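Local coordinates for protein RTX-adhesin (Marinomonas primoryensis, PDB 5IRB) that probably helps hold its Antarctic bacterium to diatoms and ice, this piece forming calcium-binding beta-sandwich domains of a 1.5-MDa cell-surface adhesin, at residues 134-148 and 161-175. Sequence-based numbering, arbitrary orientation.
Sequences ITVSGRVGLDASAGD and TVVLANKTWSVGVSG
W169 lies flat against the backbone of S137 and G138, its indole covering the strand that pairs with its own. From CB the chain turns back across the sheet: chi1 of 55° sets CG between the backbone N and the carbonyl carbon, near G138 O, and chi2 of -94° turns the ring face toward the neighbouring strand. W169 CD1 comes to 3.9 Å from V140 CG1, NE1 packs on the G138 carbonyl carbon, and CD2, CE2 and CZ2 lie over G138, whose N stands 3.5 Å above the W169 ring plane, over its centre, and whose CA makes a CH-pi contact with the five-membered ring. CE3 passes near V136 O and S137 CA; at the far rim CZ3 approaches the V136 carbonyl and W169 CH2 meets V136 CG1 at 4.0 Å.

Under this ring runs the antiparallel pairing of 134-139 with 168-173. I134 with V173, V136 with V171 and G138 with W169 each exchange two backbone hydrogen bonds, and V140 N adds one to K167 O. V136 CG2 touches V173 CG2 at 3.6 Å on the side of the sheet that carries W169.

Beyond the strand end, K167 stretches its side chain past R139 until K167 NZ donates to A144 O at 2.9 Å, almost in line with the carbonyl. Buried V163 CG1 meets V140 CG2 at 3.6 Å, the two side chains tip to tip, while V163 N binds D148 O and V163 O receives G147 N.

W169 also touches I114 and V116 of strand 112-116 and M152 and V186 of the facing sheet, so the indole belongs to the interior of the central beta-sandwich domain of the three in this fragment. The chemistry implies an apolar seam between the sheets, with backbone bonds fixing the register and a lysine tying one connecting loop to the other.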
ATOM      1  N   ILE A 134      -4.167   5.055  13.930  1.00 32.60           N
ATOM      2  CA  ILE A 134      -3.896   5.752  12.681  1.00 31.89           C
ATOM      3  C   ILE A 134      -4.361   4.904  11.475  1.00 31.56           C
ATOM      4  O   ILE A 134      -4.052   3.719  11.396  1.00 31.54           O
ATOM      5  CB  ILE A 134      -2.403   6.056  12.531  1.00 30.64           C
ATOM      6  CG1 ILE A 134      -1.928   7.034  13.612  1.00 31.72           C
ATOM      7  CG2 ILE A 134      -2.094   6.629  11.176  1.00 29.37           C
ATOM      8  CD1 ILE A 134      -0.419   7.065  13.721  1.00 32.15           C
ATOM      9  N   THR A 135      -5.119   5.522  10.572  1.00 31.78           N
ATOM     10  CA  THR A 135      -5.579   4.867   9.348  1.00 30.90           C
ATOM     11  C   THR A 135      -4.461   4.679   8.328  1.00 30.82           C
ATOM     12  O   THR A 135      -3.809   5.650   7.910  1.00 30.26           O
ATOM     13  CB  THR A 135      -6.678   5.672   8.640  1.00 31.24           C
ATOM     14  OG1 THR A 135      -7.800   5.842   9.502  1.00 32.14           O
ATOM     15  CG2 THR A 135      -7.127   4.925   7.347  1.00 30.99           C
ATOM     16  N   VAL A 136      -4.239   3.436   7.912  1.00 29.46           N
ATOM     17  CA  VAL A 136      -3.347   3.192   6.792  1.00 28.18           C
ATOM     18  C   VAL A 136      -4.218   2.822   5.611  1.00 27.77           C
ATOM     19  O   VAL A 136      -5.034   1.904   5.700  1.00 26.50           O
ATOM     20  CB  VAL A 136      -2.334   2.073   7.088  1.00 28.71           C
ATOM     21  CG1 VAL A 136      -1.433   1.840   5.874  1.00 28.28           C
ATOM     22  CG2 VAL A 136      -1.485   2.452   8.306  1.00 29.90           C
ATOM     23  N   SER A 137      -4.064   3.543   4.505  1.00 27.13           N
ATOM     24  CA  SER A 137      -4.954   3.350   3.366  1.00 27.42           C
ATOM     25  C   SER A 137      -4.181   3.424   2.054  1.00 27.72           C
ATOM     26  O   SER A 137      -3.012   3.820   2.015  1.00 28.64           O
ATOM     27  CB  SER A 137      -6.095   4.382   3.391  1.00 28.35           C
ATOM     28  OG  SER A 137      -5.618   5.702   3.098  1.00 28.58           O
ATOM     29  N   GLY A 138      -4.848   3.045   0.977  1.00 28.92           N
ATOM     30  CA  GLY A 138      -4.207   3.003  -0.320  1.00 29.93           C
ATOM     31  C   GLY A 138      -5.199   2.537  -1.351  1.00 30.47           C
ATOM     32  O   GLY A 138      -6.404   2.553  -1.107  1.00 30.12           O
ATOM     33  N   ARG A 139      -4.691   2.144  -2.518  1.00 31.34           N
ATOM     34  CA  ARG A 139      -5.545   1.611  -3.566  1.00 33.01           C
ATOM     35  C   ARG A 139      -4.794   0.448  -4.204  1.00 31.89           C
ATOM     36  O   ARG A 139      -3.595   0.324  -4.020  1.00 30.95           O
ATOM     37  CB  ARG A 139      -5.894   2.708  -4.577  1.00 37.88           C
ATOM     38  CG  ARG A 139      -7.107   2.395  -5.468  1.00 42.84           C
ATOM     39  CD  ARG A 139      -7.137   3.336  -6.663  1.00 47.29           C
ATOM     40  NE  ARG A 139      -8.231   3.065  -7.601  1.00 49.88           N
ATOM     41  CZ  ARG A 139      -8.241   2.070  -8.496  1.00 49.86           C
ATOM     42  NH1 ARG A 139      -7.222   1.216  -8.554  1.00 46.92           N
ATOM     43  NH2 ARG A 139      -9.281   1.911  -9.332  1.00 51.91           N
ATOM     44  N   VAL A 140      -5.487  -0.410  -4.943  1.00 29.08           N
ATOM     45  CA  VAL A 140      -4.802  -1.450  -5.720  1.00 28.46           C
ATOM     46  C   VAL A 140      -5.081  -1.200  -7.202  1.00 28.88           C
ATOM     47  O   VAL A 140      -6.008  -0.458  -7.551  1.00 29.06           O
ATOM     48  CB  VAL A 140      -5.227  -2.874  -5.300  1.00 28.24           C
ATOM     49  CG1 VAL A 140      -4.828  -3.153  -3.851  1.00 27.96           C
ATOM     50  CG2 VAL A 140      -6.712  -3.063  -5.463  1.00 28.32           C
ATOM     51  N   GLY A 141      -4.239  -1.725  -8.089  1.00 28.07           N
ATOM     52  CA  GLY A 141      -4.453  -1.470  -9.503  1.00 28.25           C
ATOM     53  C   GLY A 141      -4.223  -2.672 -10.400  1.00 27.90           C
ATOM     54  O   GLY A 141      -3.948  -3.772  -9.920  1.00 27.58           O
ATOM     55  N   LEU A 142      -4.248  -2.413 -11.705  1.00 28.59           N
ATOM     56  CA  LEU A 142      -4.151  -3.425 -12.752  1.00 28.69           C
ATOM     57  C   LEU A 142      -5.159  -4.550 -12.499  1.00 27.93           C
ATOM     58  O   LEU A 142      -6.356  -4.276 -12.426  1.00 27.02           O
ATOM     59  CB  LEU A 142      -2.723  -3.963 -12.852  1.00 29.36           C
ATOM     60  CG  LEU A 142      -1.713  -2.880 -13.276  1.00 30.57           C
ATOM     61  CD1 LEU A 142      -0.365  -3.486 -13.624  1.00 31.46           C
ATOM     62  CD2 LEU A 142      -2.224  -1.984 -14.432  1.00 31.56           C
ATOM     63  N   ASP A 143      -4.688  -5.793 -12.397  1.00 28.48           N
ATOM     64  CA  ASP A 143      -5.578  -6.950 -12.253  1.00 29.57           C
ATOM     65  C   ASP A 143      -6.017  -7.274 -10.828  1.00 29.16           C
ATOM     66  O   ASP A 143      -6.779  -8.205 -10.631  1.00 28.62           O
ATOM     67  CB  ASP A 143      -4.940  -8.195 -12.886  1.00 31.22           C
ATOM     68  CG  ASP A 143      -4.809  -8.087 -14.405  1.00 32.75           C
ATOM     69  OD1 ASP A 143      -5.710  -7.493 -15.060  1.00 32.69           O
ATOM     70  OD2 ASP A 143      -3.749  -8.519 -14.932  1.00 34.81           O
ATOM     71  N   ALA A 144      -5.530  -6.521  -9.838  1.00 28.93           N
ATOM     72  CA  ALA A 144      -6.016  -6.636  -8.461  1.00 28.72           C
ATOM     73  C   ALA A 144      -7.512  -6.307  -8.400  1.00 29.07           C
ATOM     74  O   ALA A 144      -8.010  -5.549  -9.224  1.00 29.13           O
ATOM     75  CB  ALA A 144      -5.211  -5.700  -7.527  1.00 28.67           C
ATOM     76  N   SER A 145      -8.244  -6.899  -7.461  1.00 29.99           N
ATOM     77  CA  SER A 145      -9.701  -6.813  -7.506  1.00 30.66           C
ATOM     78  C   SER A 145     -10.302  -6.574  -6.145  1.00 30.26           C
ATOM     79  O   SER A 145      -9.741  -6.999  -5.151  1.00 29.70           O
ATOM     80  CB  SER A 145     -10.293  -8.113  -8.065  1.00 32.98           C
ATOM     81  OG  SER A 145      -9.516  -8.581  -9.151  1.00 34.77           O
ATOM     82  N   ALA A 146     -11.459  -5.917  -6.123  1.00 30.50           N
ATOM     83  CA  ALA A 146     -12.346  -5.907  -4.979  1.00 31.15           C
ATOM     84  C   ALA A 146     -12.376  -7.285  -4.370  1.00 32.03           C
ATOM     85  O   ALA A 146     -12.531  -8.284  -5.084  1.00 32.57           O
ATOM     86  CB  ALA A 146     -13.749  -5.477  -5.394  1.00 32.41           C
ATOM     87  N   GLY A 147     -12.233  -7.354  -3.059  1.00 31.57           N
ATOM     88  CA  GLY A 147     -12.359  -8.614  -2.367  1.00 32.69           C
ATOM     89  C   GLY A 147     -11.007  -9.237  -2.096  1.00 31.55           C
ATOM     90  O   GLY A 147     -10.910 -10.149  -1.286  1.00 32.50           O
ATOM     91  N   ASP A 148      -9.959  -8.714  -2.715  1.00 29.78           N
ATOM     92  CA  ASP A 148      -8.609  -9.234  -2.471  1.00 29.85           C
ATOM     93  C   ASP A 148      -8.115  -8.909  -1.068  1.00 30.45           C
ATOM     94  O   ASP A 148      -8.553  -7.927  -0.460  1.00 30.01           O
ATOM     95  CB  ASP A 148      -7.604  -8.673  -3.494  1.00 28.77           C
ATOM     96  CG  ASP A 148      -7.754  -9.302  -4.892  1.00 29.04           C
ATOM     97  OD1 ASP A 148      -8.448 -10.334  -5.005  1.00 29.26           O
ATOM     98  OD2 ASP A 148      -7.159  -8.766  -5.861  1.00 28.02           O
ATOM     99  N   THR A 161      -6.716  -6.414   5.777  1.00 32.98           N
ATOM    100  CA  THR A 161      -8.023  -5.909   5.365  1.00 32.37           C
ATOM    101  C   THR A 161      -8.357  -6.417   3.951  1.00 32.22           C
ATOM    102  O   THR A 161      -7.686  -7.317   3.423  1.00 31.67           O
ATOM    103  CB  THR A 161      -8.086  -4.352   5.455  1.00 31.41           C
ATOM    104  OG1 THR A 161      -9.434  -3.907   5.250  1.00 31.41           O
ATOM    105  CG2 THR A 161      -7.201  -3.690   4.443  1.00 30.48           C
ATOM    106  N   VAL A 162      -9.427  -5.892   3.370  1.00 32.77           N
ATOM    107  CA  VAL A 162      -9.880  -6.358   2.072  1.00 33.80           C
ATOM    108  C   VAL A 162     -10.108  -5.190   1.116  1.00 32.56           C
ATOM    109  O   VAL A 162     -10.513  -4.103   1.532  1.00 32.91           O
ATOM    110  CB  VAL A 162     -11.173  -7.194   2.219  1.00 36.98           C
ATOM    111  CG1 VAL A 162     -11.785  -7.514   0.866  1.00 37.34           C
ATOM    112  CG2 VAL A 162     -10.869  -8.499   2.953  1.00 39.60           C
ATOM    113  N   VAL A 163      -9.830  -5.410  -0.167  1.00 31.21           N
ATOM    114  CA  VAL A 163     -10.059  -4.389  -1.160  1.00 30.27           C
ATOM    115  C   VAL A 163     -11.563  -4.122  -1.321  1.00 31.41           C
ATOM    116  O   VAL A 163     -12.345  -5.039  -1.573  1.00 32.02           O
ATOM    117  CB  VAL A 163      -9.412  -4.810  -2.488  1.00 29.76           C
ATOM    118  CG1 VAL A 163      -9.704  -3.802  -3.584  1.00 30.35           C
ATOM    119  CG2 VAL A 163      -7.902  -5.086  -2.291  1.00 28.70           C
ATOM    120  N   LEU A 164     -11.957  -2.856  -1.201  1.00 31.23           N
ATOM    121  CA  LEU A 164     -13.356  -2.454  -1.376  1.00 32.54           C
ATOM    122  C   LEU A 164     -13.756  -2.418  -2.839  1.00 32.25           C
ATOM    123  O   LEU A 164     -12.909  -2.538  -3.719  1.00 31.08           O
ATOM    124  CB  LEU A 164     -13.607  -1.075  -0.758  1.00 33.20           C
ATOM    125  CG  LEU A 164     -13.150  -0.798   0.671  1.00 33.60           C
ATOM    126  CD1 LEU A 164     -13.599   0.578   1.057  1.00 34.71           C
ATOM    127  CD2 LEU A 164     -13.798  -1.817   1.606  1.00 34.76           C
ATOM    128  N   ALA A 165     -15.032  -2.146  -3.082  1.00 33.52           N
ATOM    129  CA  ALA A 165     -15.581  -2.192  -4.434  1.00 34.29           C
ATOM    130  C   ALA A 165     -14.843  -1.236  -5.345  1.00 33.69           C
ATOM    131  O   ALA A 165     -14.551  -1.560  -6.489  1.00 33.23           O
ATOM    132  CB  ALA A 165     -17.067  -1.862  -4.405  1.00 36.43           C
ATOM    133  N   ASN A 166     -14.502  -0.060  -4.833  1.00 33.28           N
ATOM    134  CA  ASN A 166     -13.813   0.894  -5.688  1.00 32.94           C
ATOM    135  C   ASN A 166     -12.292   0.715  -5.710  1.00 31.42           C
ATOM    136  O   ASN A 166     -11.588   1.612  -6.137  1.00 32.11           O
ATOM    137  CB  ASN A 166     -14.174   2.316  -5.272  1.00 33.90           C
ATOM    138  CG  ASN A 166     -13.626   2.670  -3.910  1.00 33.29           C
ATOM    139  OD1 ASN A 166     -12.870   1.899  -3.302  1.00 31.31           O
ATOM    140  ND2 ASN A 166     -13.993   3.842  -3.423  1.00 34.58           N
ATOM    141  N   LYS A 167     -11.804  -0.413  -5.196  1.00 31.06           N
ATOM    142  CA  LYS A 167     -10.378  -0.772  -5.204  1.00 30.65           C
ATOM    143  C   LYS A 167      -9.510   0.012  -4.210  1.00 29.80           C
ATOM    144  O   LYS A 167      -8.295  -0.165  -4.170  1.00 28.36           O
ATOM    145  CB  LYS A 167      -9.767  -0.663  -6.609  1.00 31.94           C
ATOM    146  CG  LYS A 167     -10.401  -1.623  -7.661  1.00 33.19           C
ATOM    147  CD  LYS A 167      -9.331  -1.980  -8.691  1.00 34.90           C
ATOM    148  CE  LYS A 167      -9.795  -2.988  -9.699  1.00 37.43           C
ATOM    149  NZ  LYS A 167      -8.725  -3.207 -10.709  1.00 38.74           N
ATOM    150  N   THR A 168     -10.126   0.848  -3.382  1.00 30.30           N
ATOM    151  CA  THR A 168      -9.408   1.370  -2.230  1.00 29.99           C
ATOM    152  C   THR A 168      -9.458   0.370  -1.084  1.00 29.96           C
ATOM    153  O   THR A 168     -10.145  -0.663  -1.166  1.00 30.60           O
ATOM    154  CB  THR A 168      -9.973   2.714  -1.751  1.00 30.69           C
ATOM    155  OG1 THR A 168     -11.300   2.522  -1.257  1.00 30.62           O
ATOM    156  CG2 THR A 168      -9.976   3.729  -2.903  1.00 31.17           C
ATOM    157  N   TRP A 169      -8.652   0.640  -0.059  1.00 28.74           N
ATOM    158  CA  TRP A 169      -8.607  -0.195   1.126  1.00 28.91           C
ATOM    159  C   TRP A 169      -8.135   0.684   2.273  1.00 28.95           C
ATOM    160  O   TRP A 169      -7.415   1.644   2.042  1.00 28.53           O
ATOM    161  CB  TRP A 169      -7.682  -1.403   0.953  1.00 28.30           C
ATOM    162  CG  TRP A 169      -6.286  -1.076   0.557  1.00 27.71           C
ATOM    163  CD1 TRP A 169      -5.766  -1.040  -0.719  1.00 27.75           C
ATOM    164  CD2 TRP A 169      -5.226  -0.697   1.427  1.00 28.23           C
ATOM    165  NE1 TRP A 169      -4.435  -0.683  -0.687  1.00 27.63           N
ATOM    166  CE2 TRP A 169      -4.075  -0.446   0.639  1.00 27.95           C
ATOM    167  CE3 TRP A 169      -5.120  -0.531   2.823  1.00 28.84           C
ATOM    168  CZ2 TRP A 169      -2.848  -0.047   1.174  1.00 28.07           C
ATOM    169  CZ3 TRP A 169      -3.895  -0.132   3.367  1.00 28.29           C
ATOM    170  CH2 TRP A 169      -2.781   0.101   2.549  1.00 28.52           C
ATOM    171  N   SER A 170      -8.520   0.360   3.500  1.00 29.39           N
ATOM    172  CA  SER A 170      -7.910   1.031   4.641  1.00 29.83           C
ATOM    173  C   SER A 170      -8.006   0.141   5.848  1.00 29.84           C
ATOM    174  O   SER A 170      -8.880  -0.719   5.929  1.00 30.10           O
ATOM    175  CB  SER A 170      -8.587   2.373   4.928  1.00 31.35           C
ATOM    176  OG  SER A 170      -9.932   2.172   5.320  1.00 33.67           O
ATOM    177  N   VAL A 171      -7.106   0.356   6.797  1.00 29.15           N
ATOM    178  CA  VAL A 171      -7.127  -0.421   8.024  1.00 29.82           C
ATOM    179  C   VAL A 171      -6.524   0.415   9.166  1.00 30.34           C
ATOM    180  O   VAL A 171      -5.561   1.174   8.964  1.00 28.92           O
ATOM    181  CB  VAL A 171      -6.370  -1.757   7.841  1.00 29.60           C
ATOM    182  CG1 VAL A 171      -4.910  -1.528   7.545  1.00 28.73           C
ATOM    183  CG2 VAL A 171      -6.541  -2.649   9.053  1.00 31.19           C
ATOM    184  N   GLY A 172      -7.131   0.307  10.340  1.00 31.62           N
ATOM    185  CA  GLY A 172      -6.669   1.013  11.523  1.00 32.91           C
ATOM    186  C   GLY A 172      -5.443   0.335  12.104  1.00 33.56           C
ATOM    187  O   GLY A 172      -5.441  -0.867  12.341  1.00 34.59           O
ATOM    188  N   VAL A 173      -4.385   1.100  12.308  1.00 33.60           N
ATOM    189  CA  VAL A 173      -3.134   0.556  12.830  1.00 34.77           C
ATOM    190  C   VAL A 173      -2.802   1.318  14.122  1.00 36.68           C
ATOM    191  O   VAL A 173      -3.102   2.495  14.232  1.00 36.33           O
ATOM    192  CB  VAL A 173      -2.004   0.697  11.791  1.00 33.71           C
ATOM    193  CG1 VAL A 173      -0.616   0.470  12.407  1.00 34.34           C
ATOM    194  CG2 VAL A 173      -2.269  -0.247  10.583  1.00 32.55           C
ATOM    195  N   SER A 174      -2.198   0.653  15.093  1.00 38.89           N
ATOM    196  CA  SER A 174      -1.840   1.336  16.324  1.00 41.77           C
ATOM    197  C   SER A 174      -0.637   2.266  16.115  1.00 40.02           C
ATOM    198  O   SER A 174       0.392   1.872  15.565  1.00 39.11           O
ATOM    199  CB  SER A 174      -1.555   0.328  17.427  1.00 45.45           C
ATOM    200  OG  SER A 174      -0.247  -0.183  17.286  1.00 48.71           O
ATOM    201  N   GLY A 175      -0.805   3.520  16.530  1.00 39.93           N
ATOM    202  CA  GLY A 175       0.272   4.503  16.543  1.00 38.99           C
ATOM    203  C   GLY A 175       1.600   4.020  17.095  1.00 39.08           C
ATOM    204  O   GLY A 175       2.657   4.384  16.587  1.00 38.42           O
TER